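Local coordinates for protein 1-phosphatidylinositol 4,5-bisphosphate phosphodiesterase (Drosophila melanogaster, PDB 6IRB) that belongs to the phosphoinositide phospholipase C-beta family and is seen here as a long, almost entirely helical chain, at residues D95-R98 / Q99-Q102. The protein carries 2 engineered substitutions. Residues are numbered along the deposited sequence; the frame is centred on the assembly and turned at random.
Sequences DMLR and QHVQ
M96 and H100, one helical turn apart, carry the side-chain contact in this run of continuous alpha helix. D95 comes first: its carboxylate lies on the same flank as R98, with OD1 3.6 Å from R98 NH2. That salt bridge is long and purely electrostatic, since the oxygen sits well out of the guanidinium plane and no N-H is aimed at it. M96, a selenomethionine, sends CG anti to its own nitrogen (chi1 170°) and continues as an extended chain, which carries it along the helix surface to the imidazole of H100. CG lies over one face of that ring, 4.2 Å from its centroid, in a CH-pi contact displaced toward the rim. The selenium is farther off and oblique, 5.1 Å from the same centroid, while the terminal CE reaches the CE1 and NE2 side of the ring. H100 meets the chain by turning CG away from its carbonyl carbon (chi1 -79°), back toward the preceding turn. M96 O accepts a nearly straight bond from H100 N (3.0 Å, 163°) and a weak, strongly bent one from Q99 N. L97 O takes V101 N at 2.9 Å and also lies close to two side chains of the next turn, with H100 CB and V101 CG2 packed against it. R98 O accepts the next such bond, from Q102 N at 2.9 Å. The R98 guanidinium also makes a cation-pi contact with W94, one turn back. The i to i+4 pattern is that of a regular alpha helix; seven of the eight residues are exposed and none is buried. This surface contact is plain packing within helix 18-150, its centre about 11 Å from that of the strandless chain; the other long helix, 157-210, follows after a short break.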
ATOM      1  N   ASP A  95       6.628   1.560  -0.843  1.00 94.76           N
ATOM      2  CA  ASP A  95       7.853   2.066  -0.250  1.00 90.01           C
ATOM      3  C   ASP A  95       8.244   1.190   0.926  1.00 81.77           C
ATOM      4  O   ASP A  95       9.380   0.710   1.030  1.00 74.72           O
ATOM      5  CB  ASP A  95       7.623   3.507   0.216  1.00 96.24           C
ATOM      6  CG  ASP A  95       8.226   4.541  -0.713  1.00 96.28           C
ATOM      7  OD1 ASP A  95       8.545   4.199  -1.875  1.00 97.96           O
ATOM      8  OD2 ASP A  95       8.355   5.707  -0.272  1.00 89.59           O
HETATM    9  N   MSE A  96       7.291   0.968   1.814  1.00 83.81           N
HETATM   10  CA  MSE A  96       7.487   0.206   3.016  1.00 90.77           C
HETATM   11  C   MSE A  96       7.770  -1.251   2.702  1.00 88.57           C
HETATM   12  O   MSE A  96       8.719  -1.821   3.232  1.00 99.50           O
HETATM   13  CB  MSE A  96       6.265   0.369   3.901  1.00109.80           C
HETATM   14  CG  MSE A  96       6.213  -0.537   5.070  1.00131.10           C
HETATM   15 SE   MSE A  96       5.039   0.235   6.419  1.00150.17          SE
HETATM   16  CE  MSE A  96       5.332  -1.133   7.646  1.00155.00           C
ATOM     17  N   LEU A  97       6.923  -1.867   1.873  1.00 84.60           N
ATOM     18  CA  LEU A  97       7.096  -3.285   1.574  1.00 84.73           C
ATOM     19  C   LEU A  97       8.524  -3.584   1.145  1.00 87.37           C
ATOM     20  O   LEU A  97       9.127  -4.560   1.609  1.00 87.08           O
ATOM     21  CB  LEU A  97       6.106  -3.730   0.493  1.00 88.40           C
ATOM     22  CG  LEU A  97       4.649  -3.899   0.922  1.00101.80           C
ATOM     23  CD1 LEU A  97       3.858  -4.709  -0.090  1.00 99.74           C
ATOM     24  CD2 LEU A  97       4.609  -4.595   2.275  1.00108.96           C
ATOM     25  N   ARG A  98       9.087  -2.743   0.265  1.00 86.92           N
ATOM     26  CA  ARG A  98      10.470  -2.925  -0.176  1.00 80.90           C
ATOM     27  C   ARG A  98      11.443  -3.013   0.992  1.00 78.13           C
ATOM     28  O   ARG A  98      12.386  -3.813   0.961  1.00 82.40           O
ATOM     29  CB  ARG A  98      10.880  -1.809  -1.134  1.00 77.91           C
ATOM     30  CG  ARG A  98      10.239  -1.949  -2.502  1.00 84.30           C
ATOM     31  CD  ARG A  98      10.316  -0.679  -3.323  1.00 85.44           C
ATOM     32  NE  ARG A  98      10.635   0.509  -2.546  1.00 90.73           N
ATOM     33  CZ  ARG A  98      11.497   1.435  -2.949  1.00 95.93           C
ATOM     34  NH1 ARG A  98      12.121   1.290  -4.110  1.00 93.87           N
ATOM     35  NH2 ARG A  98      11.744   2.498  -2.194  1.00100.81           N
ATOM     36  N   GLN A  99      11.242  -2.205   2.032  1.00 71.95           N
ATOM     37  CA  GLN A  99      12.130  -2.311   3.182  1.00 71.51           C
ATOM     38  C   GLN A  99      11.898  -3.612   3.936  1.00 80.82           C
ATOM     39  O   GLN A  99      12.857  -4.316   4.277  1.00 82.43           O
ATOM     40  CB  GLN A  99      12.003  -1.112   4.114  1.00 75.10           C
ATOM     41  CG  GLN A  99      13.150  -1.135   5.094  1.00 78.95           C
ATOM     42  CD  GLN A  99      14.413  -0.518   4.544  1.00 88.64           C
ATOM     43  OE1 GLN A  99      14.614  -0.454   3.331  1.00 92.56           O
ATOM     44  NE2 GLN A  99      15.326  -0.169   5.436  1.00 96.56           N
ATOM     45  N   HIS A 100      10.630  -3.934   4.227  1.00 82.36           N
ATOM     46  CA  HIS A 100      10.301  -5.244   4.779  1.00 75.93           C
ATOM     47  C   HIS A 100      11.075  -6.361   4.106  1.00 76.42           C
ATOM     48  O   HIS A 100      11.793  -7.120   4.765  1.00 77.64           O
ATOM     49  CB  HIS A 100       8.798  -5.507   4.650  1.00 71.99           C
ATOM     50  CG  HIS A 100       7.970  -4.819   5.688  1.00 78.85           C
ATOM     51  ND1 HIS A 100       8.476  -3.836   6.514  1.00 78.67           N
ATOM     52  CD2 HIS A 100       6.684  -5.008   6.070  1.00 77.26           C
ATOM     53  CE1 HIS A 100       7.535  -3.445   7.353  1.00 76.71           C
ATOM     54  NE2 HIS A 100       6.437  -4.139   7.103  1.00 77.24           N
ATOM     55  N   VAL A 101      10.983  -6.441   2.783  1.00 76.31           N
ATOM     56  CA  VAL A 101      11.670  -7.506   2.064  1.00 75.56           C
ATOM     57  C   VAL A 101      13.177  -7.396   2.242  1.00 68.36           C
ATOM     58  O   VAL A 101      13.839  -8.362   2.640  1.00 65.67           O
ATOM     59  CB  VAL A 101      11.269  -7.496   0.581  1.00 74.12           C
ATOM     60  CG1 VAL A 101      12.060  -8.554  -0.170  1.00 73.46           C
ATOM     61  CG2 VAL A 101       9.760  -7.736   0.447  1.00 66.07           C
ATOM     62  N   GLN A 102      13.737  -6.210   1.973  1.00 63.55           N
ATOM     63  CA  GLN A 102      15.177  -6.016   2.129  1.00 75.74           C
ATOM     64  C   GLN A 102      15.639  -6.394   3.530  1.00 74.87           C
ATOM     65  O   GLN A 102      16.638  -7.101   3.699  1.00 75.30           O
ATOM     66  CB  GLN A 102      15.562  -4.572   1.805  1.00 87.27           C
ATOM     67  CG  GLN A 102      17.053  -4.394   1.491  1.00101.44           C
ATOM     68  CD  GLN A 102      17.450  -4.913   0.105  1.00111.28           C
ATOM     69  OE1 GLN A 102      16.601  -5.107  -0.771  1.00113.80           O
ATOM     70  NE2 GLN A 102      18.749  -5.152  -0.088  1.00109.77           N
TER